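PDB 2QDD: mandelate racemase/muconate lactonizing enzyme from Roseovarius nubinhibens, which is a magnesium-binding member of the enolase superfamily, with a catalytic activity probably related to mandelate racemase or muconate lactonizing enzyme but no settled substrate. Local coordinates for residues Ser35-Ile40 with Asp330-Gly335; Phe11-Pro16 with Gly297-Ala302. One frame throughout, in Å; residues are numbered along the deposited sequence.

Interaction 1 (Ser35-Ile40 with Asp330-Gly335)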
ATOM      1  N   SER A  35     -43.097  12.011 -11.728  1.00 35.80           N
ATOM      2  CA  SER A  35     -42.265  12.276 -12.890  1.00 33.04           C
ATOM      3  C   SER A  35     -42.321  13.739 -13.295  1.00 32.08           C
ATOM      4  O   SER A  35     -43.365  14.378 -13.215  1.00 34.55           O
ATOM      5  CB  SER A  35     -42.693  11.403 -14.067  1.00 32.89           C
ATOM      6  OG  SER A  35     -41.803  11.553 -15.153  1.00 34.34           O
ATOM      7  N   THR A  36     -41.181  14.255 -13.731  1.00 32.70           N
ATOM      8  CA  THR A  36     -41.097  15.576 -14.320  1.00 27.56           C
ATOM      9  C   THR A  36     -40.728  15.419 -15.790  1.00 30.24           C
ATOM     10  O   THR A  36     -39.715  14.796 -16.114  1.00 29.10           O
ATOM     11  CB  THR A  36     -40.032  16.425 -13.593  1.00 29.24           C
ATOM     12  OG1 THR A  36     -40.371  16.526 -12.206  1.00 36.84           O
ATOM     13  CG2 THR A  36     -39.950  17.819 -14.178  1.00 20.12           C
ATOM     14  N   TYR A  37     -41.570  15.963 -16.669  1.00 31.25           N
ATOM     15  CA  TYR A  37     -41.197  16.229 -18.064  1.00 32.81           C
ATOM     16  C   TYR A  37     -40.733  17.671 -18.216  1.00 30.84           C
ATOM     17  O   TYR A  37     -41.337  18.591 -17.667  1.00 32.47           O
ATOM     18  CB  TYR A  37     -42.378  15.991 -19.006  1.00 33.58           C
ATOM     19  CG  TYR A  37     -42.565  14.567 -19.491  1.00 38.69           C
ATOM     20  CD1 TYR A  37     -43.123  14.315 -20.745  1.00 35.41           C
ATOM     21  CD2 TYR A  37     -42.204  13.471 -18.700  1.00 37.54           C
ATOM     22  CE1 TYR A  37     -43.314  13.017 -21.201  1.00 31.20           C
ATOM     23  CE2 TYR A  37     -42.388  12.167 -19.149  1.00 37.08           C
ATOM     24  CZ  TYR A  37     -42.943  11.947 -20.401  1.00 39.71           C
ATOM     25  OH  TYR A  37     -43.130  10.660 -20.853  1.00 35.73           O
ATOM     26  N   LEU A  38     -39.661  17.859 -18.974  1.00 30.76           N
ATOM     27  CA  LEU A  38     -39.166  19.185 -19.282  1.00 31.17           C
ATOM     28  C   LEU A  38     -39.129  19.389 -20.793  1.00 31.84           C
ATOM     29  O   LEU A  38     -38.647  18.528 -21.528  1.00 29.24           O
ATOM     30  CB  LEU A  38     -37.783  19.389 -18.664  1.00 30.91           C
ATOM     31  CG  LEU A  38     -37.004  20.654 -19.033  1.00 37.75           C
ATOM     32  CD1 LEU A  38     -37.557  21.911 -18.363  1.00 35.46           C
ATOM     33  CD2 LEU A  38     -35.560  20.458 -18.681  1.00 33.50           C
ATOM     34  N   ARG A  39     -39.661  20.524 -21.243  1.00 33.27           N
ATOM     35  CA  ARG A  39     -39.595  20.917 -22.648  1.00 33.17           C
ATOM     36  C   ARG A  39     -38.672  22.114 -22.770  1.00 28.15           C
ATOM     37  O   ARG A  39     -38.859  23.111 -22.078  1.00 29.82           O
ATOM     38  CB  ARG A  39     -40.992  21.274 -23.181  1.00 32.55           C
ATOM     39  CG  ARG A  39     -40.985  21.842 -24.599  1.00 40.59           C
ATOM     40  CD  ARG A  39     -42.376  22.159 -25.114  1.00 45.48           C
ATOM     41  NE  ARG A  39     -42.972  23.316 -24.455  1.00 52.93           N
ATOM     42  CZ  ARG A  39     -44.281  23.529 -24.344  1.00 56.51           C
ATOM     43  NH1 ARG A  39     -45.150  22.658 -24.850  1.00 54.65           N
ATOM     44  NH2 ARG A  39     -44.720  24.617 -23.721  1.00 54.21           N
ATOM     45  N   ILE A  40     -37.676  22.004 -23.643  1.00 28.64           N
ATOM     46  CA  ILE A  40     -36.787  23.122 -23.949  1.00 35.51           C
ATOM     47  C   ILE A  40     -37.061  23.634 -25.361  1.00 38.52           C
ATOM     48  O   ILE A  40     -36.867  22.908 -26.343  1.00 36.63           O
ATOM     49  CB  ILE A  40     -35.282  22.732 -23.824  1.00 34.66           C
ATOM     50  CG1 ILE A  40     -34.973  22.176 -22.427  1.00 41.43           C
ATOM     51  CG2 ILE A  40     -34.394  23.926 -24.159  1.00 32.87           C
ATOM     52  CD1 ILE A  40     -33.488  22.123 -22.082  1.00 35.89           C
ATOM     53  N   ASP A 330     -50.091   3.350 -16.220  1.00 65.24           N
ATOM     54  CA  ASP A 330     -50.448   4.374 -17.205  1.00 68.16           C
ATOM     55  C   ASP A 330     -49.355   4.571 -18.265  1.00 65.64           C
ATOM     56  O   ASP A 330     -48.192   4.229 -18.039  1.00 67.57           O
ATOM     57  CB  ASP A 330     -50.745   5.701 -16.499  1.00 71.65           C
ATOM     58  CG  ASP A 330     -51.975   6.402 -17.057  1.00 81.36           C
ATOM     59  OD1 ASP A 330     -52.149   6.429 -18.297  1.00 84.98           O
ATOM     60  OD2 ASP A 330     -52.766   6.934 -16.249  1.00 85.79           O
ATOM     61  N   ASP A 331     -49.743   5.118 -19.417  1.00 62.78           N
ATOM     62  CA  ASP A 331     -48.804   5.498 -20.476  1.00 60.51           C
ATOM     63  C   ASP A 331     -49.214   6.853 -21.064  1.00 61.92           C
ATOM     64  O   ASP A 331     -50.268   6.963 -21.698  1.00 67.00           O
ATOM     65  CB  ASP A 331     -48.770   4.420 -21.572  1.00 59.15           C
ATOM     66  CG  ASP A 331     -47.587   4.567 -22.538  1.00 53.11           C
ATOM     67  OD1 ASP A 331     -46.872   5.594 -22.525  1.00 49.81           O
ATOM     68  OD2 ASP A 331     -47.382   3.631 -23.337  1.00 48.62           O
ATOM     69  N   PRO A 332     -48.386   7.891 -20.841  1.00 60.44           N
ATOM     70  CA  PRO A 332     -48.566   9.229 -21.415  1.00 60.21           C
ATOM     71  C   PRO A 332     -47.991   9.425 -22.825  1.00 59.50           C
ATOM     72  O   PRO A 332     -48.244  10.460 -23.452  1.00 58.40           O
ATOM     73  CB  PRO A 332     -47.820  10.118 -20.425  1.00 61.36           C
ATOM     74  CG  PRO A 332     -46.708   9.257 -19.951  1.00 61.47           C
ATOM     75  CD  PRO A 332     -47.212   7.839 -19.948  1.00 59.89           C
ATOM     76  N   ILE A 333     -47.214   8.456 -23.308  1.00 58.78           N
ATOM     77  CA  ILE A 333     -46.673   8.495 -24.671  1.00 56.12           C
ATOM     78  C   ILE A 333     -46.883   7.164 -25.418  1.00 56.92           C
ATOM     79  O   ILE A 333     -45.913   6.456 -25.710  1.00 56.63           O
ATOM     80  CB  ILE A 333     -45.175   8.922 -24.691  1.00 56.77           C
ATOM     81  CG1 ILE A 333     -44.402   8.289 -23.526  1.00 54.33           C
ATOM     82  CG2 ILE A 333     -45.048  10.443 -24.639  1.00 52.74           C
ATOM     83  CD1 ILE A 333     -42.914   8.237 -23.745  1.00 53.45           C
ATOM     84  N   PRO A 334     -48.156   6.821 -25.734  1.00 57.47           N
ATOM     85  CA  PRO A 334     -48.479   5.483 -26.247  1.00 55.65           C
ATOM     86  C   PRO A 334     -47.891   5.249 -27.635  1.00 54.09           C
ATOM     87  O   PRO A 334     -47.881   6.165 -28.463  1.00 53.49           O
ATOM     88  CB  PRO A 334     -50.013   5.492 -26.322  1.00 55.50           C
ATOM     89  CG  PRO A 334     -50.446   6.652 -25.487  1.00 57.14           C
ATOM     90  CD  PRO A 334     -49.367   7.659 -25.648  1.00 56.98           C
ATOM     91  N   GLY A 335     -47.370   4.044 -27.859  1.00 52.81           N
ATOM     92  CA  GLY A 335     -46.740   3.679 -29.128  1.00 54.42           C
ATOM     93  C   GLY A 335     -45.467   4.435 -29.477  1.00 56.55           C
ATOM     94  O   GLY A 335     -45.046   4.454 -30.639  1.00 56.84           O
TER
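Y37 meets P332 and I333 through one atom, its phenolic OH. The side chain leaves strand 29-42 with CB directed at 330-335. CG stands beside the backbone N, roughly opposite the carbonyl carbon (chi1 -86°), and this carries the ring toward the loop. L13 lies over one face of the ring, near CG, and L301 over the other, near CE1. At the tip, Y37 OH lies 3.8 Å from both I333 CG1 and I333 CD1, and 3.9 Å from P332 CG. These are van der Waals contacts only; the polar need of OH is met by T299 OG1. On the loop side, D331 forms an Asx turn. D331 OD1 accepts from I333 N at 3.0 Å, with the donor above the carboxylate plane, while OD2 makes a salt bridge to R339. The turn spans P332, and I333 N closes it. The contact joins the N-terminal capping domain to the loop following helix 300-311, a domain interface characteristic of the enolase superfamily.

Interaction 2 (Phe11-Pro16 with Gly297-Ala302)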
ATOM      1  N   PHE A  11     -43.567  20.056 -16.671  1.00 33.58           N
ATOM      2  CA  PHE A  11     -44.824  19.339 -16.486  1.00 35.35           C
ATOM      3  C   PHE A  11     -44.653  18.349 -15.348  1.00 35.72           C
ATOM      4  O   PHE A  11     -43.543  17.900 -15.075  1.00 40.16           O
ATOM      5  CB  PHE A  11     -45.206  18.576 -17.763  1.00 37.45           C
ATOM      6  CG  PHE A  11     -45.450  19.462 -18.956  1.00 36.44           C
ATOM      7  CD1 PHE A  11     -46.739  19.867 -19.280  1.00 39.38           C
ATOM      8  CD2 PHE A  11     -44.395  19.883 -19.761  1.00 32.17           C
ATOM      9  CE1 PHE A  11     -46.971  20.687 -20.383  1.00 42.03           C
ATOM     10  CE2 PHE A  11     -44.617  20.704 -20.860  1.00 33.37           C
ATOM     11  CZ  PHE A  11     -45.908  21.104 -21.173  1.00 40.79           C
ATOM     12  N   HIS A  12     -45.753  18.006 -14.688  1.00 39.30           N
ATOM     13  CA  HIS A  12     -45.725  17.015 -13.618  1.00 42.69           C
ATOM     14  C   HIS A  12     -46.701  15.872 -13.908  1.00 42.85           C
ATOM     15  O   HIS A  12     -47.860  16.095 -14.252  1.00 46.43           O
ATOM     16  CB  HIS A  12     -45.999  17.674 -12.255  1.00 44.48           C
ATOM     17  CG  HIS A  12     -46.422  16.712 -11.187  1.00 46.75           C
ATOM     18  ND1 HIS A  12     -47.664  16.760 -10.594  1.00 57.25           N
ATOM     19  CD2 HIS A  12     -45.775  15.667 -10.620  1.00 48.58           C
ATOM     20  CE1 HIS A  12     -47.762  15.790  -9.702  1.00 60.24           C
ATOM     21  NE2 HIS A  12     -46.630  15.111  -9.699  1.00 53.14           N
ATOM     22  N   LEU A  13     -46.210  14.647 -13.770  1.00 42.18           N
ATOM     23  CA  LEU A  13     -46.954  13.461 -14.154  1.00 40.06           C
ATOM     24  C   LEU A  13     -47.114  12.579 -12.924  1.00 44.92           C
ATOM     25  O   LEU A  13     -46.139  12.285 -12.233  1.00 51.33           O
ATOM     26  CB  LEU A  13     -46.213  12.704 -15.264  1.00 41.43           C
ATOM     27  CG  LEU A  13     -46.286  13.193 -16.723  1.00 42.78           C
ATOM     28  CD1 LEU A  13     -45.387  14.399 -17.005  1.00 48.12           C
ATOM     29  CD2 LEU A  13     -45.939  12.066 -17.673  1.00 36.94           C
ATOM     30  N   ASP A  14     -48.351  12.181 -12.649  1.00 47.91           N
ATOM     31  CA  ASP A  14     -48.658  11.228 -11.592  1.00 49.69           C
ATOM     32  C   ASP A  14     -48.796   9.846 -12.222  1.00 51.73           C
ATOM     33  O   ASP A  14     -49.755   9.585 -12.953  1.00 58.98           O
ATOM     34  CB  ASP A  14     -49.971  11.627 -10.910  1.00 54.75           C
ATOM     35  CG  ASP A  14     -50.044  11.184  -9.462  1.00 65.96           C
ATOM     36  OD1 ASP A  14     -49.995   9.962  -9.201  1.00 69.34           O
ATOM     37  OD2 ASP A  14     -50.168  12.064  -8.584  1.00 75.10           O
ATOM     38  N   LEU A  15     -47.834   8.968 -11.955  1.00 46.88           N
ATOM     39  CA  LEU A  15     -47.765   7.685 -12.650  1.00 44.70           C
ATOM     40  C   LEU A  15     -47.981   6.521 -11.695  1.00 45.29           C
ATOM     41  O   LEU A  15     -47.060   6.147 -10.967  1.00 46.64           O
ATOM     42  CB  LEU A  15     -46.422   7.508 -13.356  1.00 41.47           C
ATOM     43  CG  LEU A  15     -45.897   8.548 -14.336  1.00 44.39           C
ATOM     44  CD1 LEU A  15     -44.434   8.252 -14.555  1.00 41.63           C
ATOM     45  CD2 LEU A  15     -46.661   8.488 -15.653  1.00 43.67           C
ATOM     46  N   PRO A  16     -49.191   5.935 -11.700  1.00 45.67           N
ATOM     47  CA  PRO A  16     -49.452   4.797 -10.822  1.00 43.10           C
ATOM     48  C   PRO A  16     -48.647   3.573 -11.245  1.00 42.19           C
ATOM     49  O   PRO A  16     -48.452   3.337 -12.440  1.00 39.28           O
ATOM     50  CB  PRO A  16     -50.954   4.549 -10.995  1.00 39.54           C
ATOM     51  CG  PRO A  16     -51.283   5.118 -12.332  1.00 47.62           C
ATOM     52  CD  PRO A  16     -50.366   6.290 -12.519  1.00 45.62           C
ATOM     53  N   GLY A 297     -36.261   5.186 -13.095  1.00 34.18           N
ATOM     54  CA  GLY A 297     -37.676   4.881 -13.244  1.00 40.09           C
ATOM     55  C   GLY A 297     -38.359   5.799 -14.231  1.00 41.36           C
ATOM     56  O   GLY A 297     -37.718   6.659 -14.849  1.00 40.76           O
ATOM     57  N   GLY A 298     -39.666   5.606 -14.379  1.00 41.38           N
ATOM     58  CA  GLY A 298     -40.502   6.512 -15.156  1.00 39.52           C
ATOM     59  C   GLY A 298     -40.872   5.978 -16.520  1.00 37.28           C
ATOM     60  O   GLY A 298     -40.859   4.767 -16.751  1.00 40.38           O
ATOM     61  N   THR A 299     -41.196   6.894 -17.426  1.00 34.31           N
ATOM     62  CA  THR A 299     -41.875   6.541 -18.662  1.00 37.61           C
ATOM     63  C   THR A 299     -40.875   6.096 -19.719  1.00 39.18           C
ATOM     64  O   THR A 299     -39.659   6.138 -19.499  1.00 37.05           O
ATOM     65  CB  THR A 299     -42.717   7.710 -19.226  1.00 38.33           C
ATOM     66  OG1 THR A 299     -41.854   8.684 -19.825  1.00 39.36           O
ATOM     67  CG2 THR A 299     -43.560   8.368 -18.145  1.00 36.14           C
ATOM     68  N   ALA A 300     -41.407   5.702 -20.877  1.00 37.90           N
ATOM     69  CA  ALA A 300     -40.607   5.324 -22.038  1.00 34.13           C
ATOM     70  C   ALA A 300     -39.728   6.453 -22.584  1.00 31.39           C
ATOM     71  O   ALA A 300     -38.873   6.209 -23.427  1.00 31.37           O
ATOM     72  CB  ALA A 300     -41.504   4.749 -23.139  1.00 29.72           C
ATOM     73  N   LEU A 301     -39.934   7.678 -22.097  1.00 30.90           N
ATOM     74  CA  LEU A 301     -39.090   8.810 -22.468  1.00 29.45           C
ATOM     75  C   LEU A 301     -37.670   8.703 -21.875  1.00 30.47           C
ATOM     76  O   LEU A 301     -36.685   8.713 -22.618  1.00 27.75           O
ATOM     77  CB  LEU A 301     -39.767  10.147 -22.113  1.00 33.14           C
ATOM     78  CG  LEU A 301     -39.093  11.460 -22.543  1.00 30.99           C
ATOM     79  CD1 LEU A 301     -38.757  11.473 -24.000  1.00 43.13           C
ATOM     80  CD2 LEU A 301     -39.904  12.681 -22.215  1.00 28.32           C
ATOM     81  N   ALA A 302     -37.580   8.583 -20.550  1.00 26.85           N
ATOM     82  CA  ALA A 302     -36.326   8.236 -19.862  1.00 30.87           C
ATOM     83  C   ALA A 302     -35.725   6.890 -20.296  1.00 27.31           C
ATOM     84  O   ALA A 302     -34.511   6.787 -20.479  1.00 27.41           O
ATOM     85  CB  ALA A 302     -36.524   8.266 -18.344  1.00 28.02           C
TER
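T299, which packs on L15, has its OG1 gripped by three groups. L301 N donates to T299 OG1 at 3.1 Å and 160°, a nearly straight N-cap bond at the start of helix 300-311. E51 OE1 and Y37 OH also bond to this oxygen. E51 OE1 takes A302 N as well, so it too is tied to the helix start. The torsion of T299 parts its two branches: OG1 sits between the backbone N and the carbonyl carbon (chi1 75°), and the methyl CG2 is left for the strand. There both methyls of L15 rest on T299 CG2, CD1 at 3.7 Å and CD2 at 4.0 Å. The two side chains cross at about a right angle. L15 CD1 also reaches G298 CA at 4.3 Å. G298 has backbone angles at which a side chain would press on the preceding carbonyl O. A valine in place of T299 would probably leave L301 N without its cap and Y37 OH and E51 without their shared mate. The contact sets strand 5-22, next to strand 29-42 in the antiparallel sheet, against the N-terminal end of helix 300-311, just after barrel strand 290-293.

Both contacts join the N-terminal antiparallel sheet to the C-terminal part of the chain, through neighbouring strands. Their centres lie about 6 Å apart, away from the annotated magnesium ligands. A tyrosine-threonine hydrogen bond links them, as does the backbone pairing of Y37 O with F11 N. I333 CD1 also packs against L301 N at 3.5 Å. Both contacts are buried. All touching residues of interaction 2 are buried: aliphatic groups face each other beside a polar cluster at a helix start. Interaction 1 lies further from the chain centre and is nearer the surface on its loop side. Its tyrosine and isoleucine are buried, but P332 is partly exposed.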